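Local coordinates for protein nucleoside diphosphate kinase (PDB 1XQI) that probably transfers the gamma phosphate of ATP to nucleoside diphosphates by a ping-pong mechanism through a phosphohistidine intermediate, with magnesium as cofactor, at residues D87-A90 with T94-P97; N117-L122 with F186-E191; R29-E34 with G150-D155; V135-T138 with S142-P145. The protein carries 6 engineered substitutions. All blocks are in the same frame, centred on the assembly; numbering follows the deposited sequence.

Overall arrangement
Contact 3 opens first along the chain; contacts 1 and 4 are nested in its loop and contact 2 crosses it. Contact 1 stands apart in the 68-100 insert, its centre about 36 Å from that of contact 2 and on the opposite side of the chain's centre. Contacts 2 and 3 meet through Val118 and Val32, on the antiparallel sheet of the ferredoxin fold and the helix 32-42 that packs on it. Contacts 3 and 4 also touch, their centres about 12 Å apart, where Gly150 and Asp151 of helix 148-152 pack on Ala143 and Pro145. Contacts 3 and 4 lie close to residues that probably bind ATP, with contact 1 on a distant projection.

Contact 1 of 4, residues D87-A90 with T94-P97; sequences DPRA and TDDP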
loop_
_atom_site.group_PDB
_atom_site.type_symbol
_atom_site.label_atom_id
_atom_site.label_comp_id
_atom_site.label_asym_id
_atom_site.label_seq_id
_atom_site.Cartn_x
_atom_site.Cartn_y
_atom_site.Cartn_z
ATOM N N ASP A 87 -1.264 4.115 -41.647
ATOM C CA ASP A 87 -2.651 4.256 -42.064
ATOM C C ASP A 87 -3.552 3.544 -41.022
ATOM O O ASP A 87 -3.560 2.312 -40.929
ATOM C CB ASP A 87 -2.859 3.715 -43.489
ATOM C CG ASP A 87 -4.315 3.542 -43.835
ATOM O OD1 ASP A 87 -4.617 2.720 -44.725
ATOM O OD2 ASP A 87 -5.177 4.208 -43.206
ATOM N N PRO A 88 -4.332 4.326 -40.264
ATOM C CA PRO A 88 -5.169 3.742 -39.212
ATOM C C PRO A 88 -6.166 2.712 -39.782
ATOM O O PRO A 88 -6.533 1.760 -39.107
ATOM C CB PRO A 88 -5.900 4.956 -38.607
ATOM C CG PRO A 88 -5.707 6.094 -39.597
ATOM C CD PRO A 88 -4.517 5.789 -40.424
ATOM N N ARG A 89 -6.557 2.873 -41.036
ATOM C CA ARG A 89 -7.474 1.905 -41.657
ATOM C C ARG A 89 -6.841 0.520 -41.871
ATOM O O ARG A 89 -7.513 -0.494 -41.680
ATOM C CB ARG A 89 -8.098 2.454 -42.952
ATOM C CG ARG A 89 -9.094 3.616 -42.732
ATOM C CD ARG A 89 -9.862 3.931 -43.986
ATOM N NE ARG A 89 -9.011 4.675 -44.905
ATOM C CZ ARG A 89 -9.302 5.861 -45.456
ATOM N NH1 ARG A 89 -10.472 6.486 -45.228
ATOM N NH2 ARG A 89 -8.398 6.428 -46.258
ATOM N N ALA A 90 -5.561 0.492 -42.246
ATOM C CA ALA A 90 -4.784 -0.770 -42.395
ATOM C C ALA A 90 -4.423 -1.328 -41.033
ATOM O O ALA A 90 -4.470 -2.576 -40.805
ATOM C CB ALA A 90 -3.517 -0.584 -43.256
ATOM N N THR A 94 -10.345 1.121 -38.706
ATOM C CA THR A 94 -11.203 2.307 -38.779
ATOM C C THR A 94 -10.394 3.614 -38.688
ATOM O O THR A 94 -9.288 3.613 -38.167
ATOM C CB THR A 94 -12.290 2.303 -37.660
ATOM O OG1 THR A 94 -13.023 3.540 -37.706
ATOM C CG2 THR A 94 -11.653 2.151 -36.263
ATOM N N ASP A 95 -10.934 4.725 -39.164
ATOM C CA ASP A 95 -10.343 6.038 -38.819
ATOM C C ASP A 95 -11.337 6.950 -38.099
ATOM O O ASP A 95 -11.103 8.162 -38.001
ATOM C CB ASP A 95 -9.739 6.771 -40.040
ATOM C CG ASP A 95 -10.756 6.989 -41.181
ATOM O OD1 ASP A 95 -10.300 7.292 -42.307
ATOM O OD2 ASP A 95 -11.986 6.859 -40.981
ATOM N N ASP A 96 -12.430 6.378 -37.614
ATOM C CA ASP A 96 -13.428 7.162 -36.922
ATOM C C ASP A 96 -12.963 7.427 -35.469
ATOM O O ASP A 96 -12.771 6.463 -34.729
ATOM C CB ASP A 96 -14.760 6.432 -36.937
ATOM C CG ASP A 96 -15.762 7.102 -36.067
ATOM O OD1 ASP A 96 -16.359 6.469 -35.177
ATOM O OD2 ASP A 96 -15.941 8.320 -36.247
ATOM N N PRO A 97 -12.759 8.710 -35.070
ATOM C CA PRO A 97 -12.256 9.073 -33.715
ATOM C C PRO A 97 -12.871 8.287 -32.539
ATOM O O PRO A 97 -12.101 7.701 -31.743
ATOM C CB PRO A 97 -12.582 10.564 -33.607
ATOM C CG PRO A 97 -12.458 11.072 -34.992
ATOM C CD PRO A 97 -12.960 9.928 -35.896
#
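Arg89 and Asp95 supply the charged part of this surface contact. The two side chains extend alongside each other in the same direction, and the bend of the arginine chain at chi3 (-76°) turns the guanidinium back to the aspartate. Asp95 OD1 lies 3.0 Å from Arg89 NH1, a salt bridge of charges alone: the oxygen sits well out of the guanidinium plane, no N-H is directed at it, and the two flat groups are turned 52° apart. The same oxygen, Asp95 OD1, rests 3.9 Å from Arg89 CG, so the carboxylate leans along the aliphatic part of the chain as well.

Van der Waals packing comes from Pro88, whose ring reaches the second segment with two carbons. Pro88 CB is 3.7 Å from Thr94 O, and Pro88 CG is 4.1 Å from Asp95 CB. The proline also packs against Leu78 and Tyr81 of helix 67-84. No hydrogen bond joins the segments; Pro88 O and Thr94 O, both acceptors, merely come close.

The hydrogen bonds are local to each side of the contact. Asp87 OD2 accepts from Arg89 N at 2.9 Å, the donor arriving from above the carboxylate plane. Thr94 OG1 takes the N-H of Asp96 N at 2.9 Å in a nearly straight bond, and Asp96 OD1 in turn accepts from Glu99 N, just beyond residues 94-97.

These bonds define a helix N-cap at Asp87, an ST turn at Thr94 and a second N-cap at Asp96: a short capped connection between helices 88-92 and 97-112, part of the insert that spans residues 68-100, away from the nucleotide site.

Contact 2 of 4, residues N117-L122 with F186-E191; sequences NVVMVL and FWFREE. Engineered in segment 117-122: Asn117 (natural residue Ile).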
loop_
_atom_site.group_PDB
_atom_site.type_symbol
_atom_site.label_atom_id
_atom_site.label_comp_id
_atom_site.label_asym_id
_atom_site.label_seq_id
_atom_site.Cartn_x
_atom_site.Cartn_y
_atom_site.Cartn_z
ATOM N N ASN A 117 -2.786 -3.935 -9.700
ATOM C CA ASN A 117 -2.625 -2.494 -9.519
ATOM C C ASN A 117 -2.582 -2.161 -8.037
ATOM O O ASN A 117 -2.905 -2.984 -7.176
ATOM C CB ASN A 117 -3.807 -1.718 -10.103
ATOM C CG ASN A 117 -3.953 -1.884 -11.595
ATOM O OD1 ASN A 117 -4.894 -2.531 -12.075
ATOM N ND2 ASN A 117 -3.031 -1.296 -12.348
ATOM N N VAL A 118 -2.200 -0.932 -7.738
ATOM C CA VAL A 118 -2.198 -0.407 -6.387
ATOM C C VAL A 118 -2.852 0.935 -6.577
ATOM O O VAL A 118 -2.415 1.714 -7.430
ATOM C CB VAL A 118 -0.743 -0.322 -5.804
ATOM C CG1 VAL A 118 -0.660 0.592 -4.550
ATOM C CG2 VAL A 118 -0.264 -1.716 -5.435
ATOM N N VAL A 119 -3.941 1.153 -5.837
ATOM C CA VAL A 119 -4.747 2.358 -5.880
ATOM C C VAL A 119 -4.511 3.154 -4.591
ATOM O O VAL A 119 -4.502 2.585 -3.485
ATOM C CB VAL A 119 -6.259 2.011 -5.970
ATOM C CG1 VAL A 119 -7.072 3.257 -6.339
ATOM C CG2 VAL A 119 -6.493 0.949 -7.051
HETATM N N MSE A 120 -4.329 4.461 -4.712
HETATM C CA MSE A 120 -4.141 5.288 -3.506
HETATM C C MSE A 120 -4.891 6.589 -3.675
HETATM O O MSE A 120 -5.174 7.057 -4.790
HETATM C CB MSE A 120 -2.614 5.521 -3.137
HETATM C CG MSE A 120 -1.799 6.337 -4.158
HETATM SE SE MSE A 120 -0.030 6.381 -3.765
HETATM C CE MSE A 120 0.225 4.708 -4.229
ATOM N N VAL A 121 -5.235 7.173 -2.536
ATOM C CA VAL A 121 -5.828 8.508 -2.535
ATOM C C VAL A 121 -4.848 9.397 -1.813
ATOM O O VAL A 121 -4.345 9.037 -0.739
ATOM C CB VAL A 121 -7.189 8.509 -1.879
ATOM C CG1 VAL A 121 -7.769 9.950 -1.779
ATOM C CG2 VAL A 121 -8.140 7.636 -2.688
ATOM N N LEU A 122 -4.543 10.524 -2.422
ATOM C CA LEU A 122 -3.563 11.452 -1.902
ATOM C C LEU A 122 -4.324 12.738 -1.628
ATOM O O LEU A 122 -5.084 13.217 -2.502
ATOM C CB LEU A 122 -2.445 11.717 -2.928
ATOM C CG LEU A 122 -1.489 10.541 -3.146
ATOM C CD1 LEU A 122 -0.898 10.633 -4.543
ATOM C CD2 LEU A 122 -0.421 10.589 -2.078
ATOM N N PHE A 186 -15.554 5.397 -6.792
ATOM C CA PHE A 186 -15.494 4.171 -7.585
ATOM C C PHE A 186 -14.724 3.040 -6.922
ATOM O O PHE A 186 -15.196 1.917 -6.945
ATOM C CB PHE A 186 -14.920 4.441 -8.990
ATOM C CG PHE A 186 -14.871 3.215 -9.841
ATOM C CD1 PHE A 186 -15.970 2.848 -10.614
ATOM C CD2 PHE A 186 -13.743 2.388 -9.831
ATOM C CE1 PHE A 186 -15.942 1.677 -11.372
ATOM C CE2 PHE A 186 -13.702 1.233 -10.597
ATOM C CZ PHE A 186 -14.802 0.875 -11.365
ATOM N N TRP A 187 -13.541 3.337 -6.362
ATOM C CA TRP A 187 -12.650 2.346 -5.731
ATOM C C TRP A 187 -12.780 2.171 -4.214
ATOM O O TRP A 187 -12.358 1.148 -3.706
ATOM C CB TRP A 187 -11.194 2.701 -6.008
ATOM C CG TRP A 187 -10.738 2.509 -7.413
ATOM C CD1 TRP A 187 -10.400 3.485 -8.311
ATOM C CD2 TRP A 187 -10.545 1.264 -8.080
ATOM N NE1 TRP A 187 -10.032 2.919 -9.517
ATOM C CE2 TRP A 187 -10.095 1.559 -9.401
ATOM C CE3 TRP A 187 -10.733 -0.079 -7.706
ATOM C CZ2 TRP A 187 -9.812 0.562 -10.343
ATOM C CZ3 TRP A 187 -10.454 -1.079 -8.643
ATOM C CH2 TRP A 187 -10.005 -0.748 -9.958
ATOM N N PHE A 188 -13.318 3.154 -3.493
ATOM C CA PHE A 188 -13.342 3.120 -2.023
ATOM C C PHE A 188 -14.724 3.395 -1.427
ATOM O O PHE A 188 -15.391 4.360 -1.810
ATOM C CB PHE A 188 -12.288 4.092 -1.419
ATOM C CG PHE A 188 -10.866 3.792 -1.853
ATOM C CD1 PHE A 188 -10.275 4.509 -2.890
ATOM C CD2 PHE A 188 -10.145 2.770 -1.260
ATOM C CE1 PHE A 188 -9.002 4.238 -3.322
ATOM C CE2 PHE A 188 -8.845 2.474 -1.682
ATOM C CZ PHE A 188 -8.267 3.208 -2.716
ATOM N N ARG A 189 -15.154 2.551 -0.484
ATOM C CA ARG A 189 -16.324 2.892 0.345
ATOM C C ARG A 189 -15.922 4.057 1.240
ATOM O O ARG A 189 -14.743 4.305 1.441
ATOM C CB ARG A 189 -16.774 1.711 1.221
ATOM C CG ARG A 189 -17.543 0.583 0.505
ATOM C CD ARG A 189 -16.609 -0.501 -0.050
ATOM N NE ARG A 189 -15.819 -1.232 0.969
ATOM C CZ ARG A 189 -14.924 -2.196 0.689
ATOM N NH1 ARG A 189 -14.701 -2.559 -0.580
ATOM N NH2 ARG A 189 -14.250 -2.812 1.668
ATOM N N GLU A 190 -16.893 4.781 1.773
ATOM C CA GLU A 190 -16.622 5.867 2.731
ATOM C C GLU A 190 -15.615 5.480 3.822
ATOM O O GLU A 190 -14.703 6.240 4.137
ATOM C CB GLU A 190 -17.941 6.331 3.364
ATOM C CG GLU A 190 -18.773 7.181 2.419
ATOM C CD GLU A 190 -17.881 8.140 1.622
ATOM O OE1 GLU A 190 -17.736 7.935 0.389
ATOM O OE2 GLU A 190 -17.294 9.066 2.241
ATOM N N GLU A 191 -15.779 4.272 4.354
ATOM C CA GLU A 191 -15.033 3.786 5.507
ATOM C C GLU A 191 -13.544 3.559 5.205
ATOM O O GLU A 191 -12.716 3.531 6.120
ATOM C CB GLU A 191 -15.663 2.482 6.044
ATOM C CG GLU A 191 -17.175 2.539 6.350
ATOM C CD GLU A 191 -18.017 2.014 5.181
ATOM O OE1 GLU A 191 -18.290 0.784 5.125
ATOM O OE2 GLU A 191 -18.401 2.841 4.320
#
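Val119 holds CG1 anti to its own nitrogen (chi1 -167°), which brings CG1 up to both Trp187 and Phe188, with CG2 more loosely over the indole; both aromatic side chains leave the backbone with CG anti to the carbonyl carbon, Phe188 at chi1 -59°. The valine meets the indole over one face. Val119 CG1 stands 4.1 Å from the centroid of the five-membered ring of Trp187, only 21° off the normal, a CH-pi contact. On the opposite face the edge of Phe186 approaches through CD2, near the rim of the indole.

Phe188 slides past both valines. Its CE1 is 3.7 Å from Val119 CG1 and 3.6 Å from Val121 CG2, and Val119 O sits at the edge of the ring, in its plane. All four touching residues are buried, and no hydrogen bond spans the contact. Outside the contact, Trp187 O accepts from Lys50 NZ.

The Trp187 side chain ends about 7 Å from that of His172, the predicted phosphohistidine. In the ferredoxin fold, strand 117-123 lies between strands 17-22 and 45-52; Val119 and Val121 face the end of helix 177-187, whereas Val118, Met120 and Leu122 pack on helix 32-42.

Contact 3 of 4, residues R29-E34 with G150-D155; sequences RGLVDE and GDYSID. Engineered in segment 29-34: Asp33 (natural residue Gly).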
loop_
_atom_site.group_PDB
_atom_site.type_symbol
_atom_site.label_atom_id
_atom_site.label_comp_id
_atom_site.label_asym_id
_atom_site.label_seq_id
_atom_site.Cartn_x
_atom_site.Cartn_y
_atom_site.Cartn_z
ATOM N N ARG A 29 7.598 -3.918 -11.464
ATOM C CA ARG A 29 8.971 -3.476 -11.415
ATOM C C ARG A 29 9.421 -3.067 -10.000
ATOM O O ARG A 29 10.593 -2.775 -9.789
ATOM C CB ARG A 29 9.202 -2.388 -12.451
ATOM C CG ARG A 29 9.351 -2.888 -13.928
ATOM C CD ARG A 29 9.235 -1.701 -14.883
ATOM N NE ARG A 29 10.329 -0.743 -14.663
ATOM C CZ ARG A 29 10.305 0.552 -14.983
ATOM N NH1 ARG A 29 11.367 1.285 -14.746
ATOM N NH2 ARG A 29 9.238 1.126 -15.539
ATOM N N GLY A 30 8.513 -3.089 -9.017
ATOM C CA GLY A 30 8.861 -2.772 -7.636
ATOM C C GLY A 30 8.870 -1.294 -7.330
ATOM O O GLY A 30 9.605 -0.854 -6.432
ATOM N N LEU A 31 8.065 -0.519 -8.058
ATOM C CA LEU A 31 8.088 0.948 -7.939
ATOM C C LEU A 31 7.071 1.515 -6.964
ATOM O O LEU A 31 6.865 2.719 -6.877
ATOM C CB LEU A 31 7.898 1.623 -9.294
ATOM C CG LEU A 31 8.921 1.287 -10.379
ATOM C CD1 LEU A 31 8.532 2.049 -11.652
ATOM C CD2 LEU A 31 10.377 1.571 -9.952
ATOM N N VAL A 32 6.434 0.658 -6.212
ATOM C CA VAL A 32 5.454 1.181 -5.315
ATOM C C VAL A 32 6.124 2.088 -4.301
ATOM O O VAL A 32 5.595 3.124 -4.002
ATOM C CB VAL A 32 4.591 0.058 -4.657
ATOM C CG1 VAL A 32 3.805 0.588 -3.490
ATOM C CG2 VAL A 32 3.626 -0.449 -5.662
ATOM N N ASP A 33 7.266 1.697 -3.759
ATOM C CA ASP A 33 7.829 2.443 -2.671
ATOM C C ASP A 33 8.482 3.717 -3.213
ATOM O O ASP A 33 8.357 4.770 -2.636
ATOM C CB ASP A 33 8.763 1.571 -1.823
ATOM C CG ASP A 33 10.129 1.302 -2.493
ATOM O OD1 ASP A 33 11.110 1.960 -2.073
ATOM O OD2 ASP A 33 10.240 0.457 -3.421
ATOM N N GLU A 34 9.114 3.631 -4.367
ATOM C CA GLU A 34 9.777 4.781 -4.924
ATOM C C GLU A 34 8.771 5.911 -5.171
ATOM O O GLU A 34 8.985 7.092 -4.783
ATOM C CB GLU A 34 10.534 4.382 -6.190
ATOM C CG GLU A 34 12.053 4.310 -5.972
ATOM C CD GLU A 34 12.642 2.951 -6.246
ATOM O OE1 GLU A 34 13.773 2.701 -5.804
ATOM O OE2 GLU A 34 11.993 2.129 -6.916
ATOM N N GLY A 150 9.353 10.590 -16.407
ATOM C CA GLY A 150 10.699 10.743 -17.018
ATOM C C GLY A 150 11.789 9.949 -16.286
ATOM O O GLY A 150 12.778 9.513 -16.883
ATOM N N ASP A 151 11.647 9.781 -14.987
ATOM C CA ASP A 151 12.671 9.054 -14.251
ATOM C C ASP A 151 12.511 7.543 -14.326
ATOM O O ASP A 151 13.513 6.836 -14.193
ATOM C CB ASP A 151 12.788 9.511 -12.786
ATOM C CG ASP A 151 13.234 10.940 -12.654
ATOM O OD1 ASP A 151 12.773 11.586 -11.699
ATOM O OD2 ASP A 151 14.016 11.450 -13.498
ATOM N N TYR A 152 11.293 7.041 -14.534
ATOM C CA TYR A 152 11.059 5.570 -14.426
ATOM C C TYR A 152 10.625 4.822 -15.672
ATOM O O TYR A 152 10.301 3.631 -15.612
ATOM C CB TYR A 152 10.093 5.203 -13.278
ATOM C CG TYR A 152 10.612 5.572 -11.933
ATOM C CD1 TYR A 152 10.183 6.719 -11.295
ATOM C CD2 TYR A 152 11.549 4.776 -11.295
ATOM C CE1 TYR A 152 10.683 7.072 -10.037
ATOM C CE2 TYR A 152 12.058 5.121 -10.040
ATOM C CZ TYR A 152 11.624 6.274 -9.432
ATOM O OH TYR A 152 12.144 6.615 -8.205
ATOM N N SER A 153 10.638 5.476 -16.814
ATOM C CA SER A 153 10.141 4.844 -17.998
ATOM C C SER A 153 10.753 5.528 -19.186
ATOM O O SER A 153 11.045 6.765 -19.137
ATOM C CB SER A 153 8.599 4.946 -18.048
ATOM O OG SER A 153 8.101 4.411 -19.253
ATOM N N ILE A 154 10.920 4.720 -20.251
ATOM C CA ILE A 154 11.501 5.155 -21.526
ATOM C C ILE A 154 10.555 4.813 -22.676
ATOM O O ILE A 154 10.984 4.729 -23.839
ATOM C CB ILE A 154 12.913 4.483 -21.780
ATOM C CG1 ILE A 154 12.783 2.961 -21.809
ATOM C CG2 ILE A 154 13.906 4.943 -20.721
ATOM C CD1 ILE A 154 14.120 2.193 -21.985
ATOM N N ASP A 155 9.292 4.565 -22.332
ATOM C CA ASP A 155 8.275 4.226 -23.305
ATOM C C ASP A 155 7.876 5.429 -24.164
ATOM O O ASP A 155 8.032 6.589 -23.765
ATOM C CB ASP A 155 7.056 3.596 -22.645
ATOM C CG ASP A 155 6.264 2.732 -23.616
ATOM O OD1 ASP A 155 6.880 2.219 -24.601
ATOM O OD2 ASP A 155 5.039 2.559 -23.400
#
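Arg29 grips the carbonyl oxygen of Tyr152 end-on with both terminal nitrogens. Arg29 NH1 and NH2 each lie 2.7 Å from Tyr152 O, and the oxygen is only 2° out of the guanidinium plane. NH2 approaches almost in line with the C=O bond, while NH1 comes in tilted from the carbonyl plane; since both donors share one acceptor, each N-H is bent, with angles of 143° at NH1 and 142° at NH2. The fork fixes the rotation of the guanidinium and presents one of its faces to Leu31 CD1.

Leu31 carries the packing onward. Its CD2 meets Tyr152 CD2 at 3.7 Å, and Leu31 CD1 lies 3.9 Å from Tyr152 CB, the two side chains running antiparallel alongside one another. At the far end of the ring, Tyr152 OH nestles against the aliphatic part of Glu34, 3.2 Å from Glu34 CG; the glutamate chain, bent at chi2, turns its carboxylate away from the hydroxyl, and Glu34 OE2 forms a salt bridge with Lys40 of the second subunit.

Gly30, with positive phi, closes the preceding helix 24-28 in a Schellman motif. The contact thus joins the link between helices 24-28 and 32-42 to the Tyr152 region of helix 148-152, with Leu170 touching both Arg29 and Tyr152.

Contact 4 of 4, residues V135-T138 with S142-P145; sequences VGPT and SAPP
Pro144, whose ring meets that of Pro137 across the contact, makes the clearest polar bond here: its carbonyl oxygen is hydrogen-bonded to Thr147 OG1. On the other segment the carbonyls of Gly136 and Pro137 both turn to Arg149, accepting weak hydrogen bonds from NH2 and NE respectively, and the backbone of Val135 also bonds to that of Arg149. One arginine therefore gathers several groups of segment 135-138 without any direct hydrogen bond between the two segments.

What joins the segments is carbon against carbon. Pro137 places CG over Ala143, 3.5 Å from Ala143 CA and 3.8 Å from Ala143 CB. The neighbouring ring atom, Pro137 CD, is 3.8 Å from Ala143 CB and equally 3.8 Å from Pro144 CD, so the ring edge formed by CG and CD fits against the alanine and the start of the next proline. The two proline side chains approach at a slant. Pro137 CG also comes within 4.0 Å of Ser142 O.

Gly136, with a phi of 95°, ends helix 127-135, and Pro137 follows with its ring toward Ala143. The methyl of Ala143 in turn packs on Arg149. Thr138 and Arg149 probably bind ATP, and the segments belong to what is, as in other NDP kinases, the Kpn loop.

Chemically, the contact relies on proline rings, which restrict backbone rotation, and on van der Waals fit instead of directed bonds across it; polar links run instead to Thr147 and, weakly through its side chain, to Arg149, consistent with a loop held in shape beside the nucleotide site.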
loop_
_atom_site.group_PDB
_atom_site.type_symbol
_atom_site.label_atom_id
_atom_site.label_comp_id
_atom_site.label_asym_id
_atom_site.label_seq_id
_atom_site.Cartn_x
_atom_site.Cartn_y
_atom_site.Cartn_z
ATOM N N VAL A 135 3.939 13.720 -11.802
ATOM C CA VAL A 135 3.890 12.526 -12.639
ATOM C C VAL A 135 4.505 12.777 -13.993
ATOM O O VAL A 135 5.253 11.926 -14.502
ATOM C CB VAL A 135 2.451 12.048 -12.777
ATOM C CG1 VAL A 135 2.203 11.291 -14.079
ATOM C CG2 VAL A 135 2.075 11.227 -11.580
ATOM N N GLY A 136 4.201 13.952 -14.571
ATOM C CA GLY A 136 4.717 14.353 -15.868
ATOM C C GLY A 136 3.781 14.041 -17.023
ATOM O O GLY A 136 2.735 13.398 -16.831
ATOM N N PRO A 137 4.118 14.531 -18.237
ATOM C CA PRO A 137 3.252 14.343 -19.410
ATOM C C PRO A 137 3.082 12.896 -19.798
ATOM O O PRO A 137 3.833 12.015 -19.426
ATOM C CB PRO A 137 4.024 15.044 -20.549
ATOM C CG PRO A 137 5.446 14.959 -20.117
ATOM C CD PRO A 137 5.338 15.272 -18.603
ATOM N N THR A 138 2.121 12.699 -20.650
ATOM C CA THR A 138 1.712 11.392 -21.095
ATOM C C THR A 138 2.819 10.433 -21.627
ATOM O O THR A 138 2.839 9.244 -21.272
ATOM C CB THR A 138 0.498 11.581 -22.049
ATOM O OG1 THR A 138 -0.169 10.346 -22.183
ATOM C CG2 THR A 138 0.891 12.151 -23.454
ATOM N N SER A 142 9.330 11.894 -23.438
ATOM C CA SER A 142 9.521 13.347 -23.407
ATOM C C SER A 142 9.126 13.942 -22.065
ATOM O O SER A 142 9.013 15.156 -21.912
ATOM C CB SER A 142 8.779 14.028 -24.578
ATOM O OG SER A 142 7.481 13.460 -24.768
ATOM N N ALA A 143 8.934 13.103 -21.062
ATOM C CA ALA A 143 8.661 13.624 -19.732
ATOM C C ALA A 143 9.994 14.124 -19.138
ATOM O O ALA A 143 11.017 13.413 -19.201
ATOM C CB ALA A 143 8.050 12.554 -18.878
ATOM N N PRO A 144 10.009 15.349 -18.604
ATOM C CA PRO A 144 11.304 15.826 -18.128
ATOM C C PRO A 144 11.820 15.030 -16.927
ATOM O O PRO A 144 11.001 14.497 -16.126
ATOM C CB PRO A 144 11.011 17.303 -17.726
ATOM C CG PRO A 144 9.709 17.642 -18.422
ATOM C CD PRO A 144 8.941 16.355 -18.424
ATOM N N PRO A 145 13.158 14.974 -16.757
ATOM C CA PRO A 145 13.740 14.389 -15.516
ATOM C C PRO A 145 13.290 15.082 -14.229
ATOM O O PRO A 145 13.180 16.276 -14.186
ATOM C CB PRO A 145 15.246 14.534 -15.722
ATOM C CG PRO A 145 15.365 14.598 -17.253
ATOM C CD PRO A 145 14.197 15.413 -17.696
#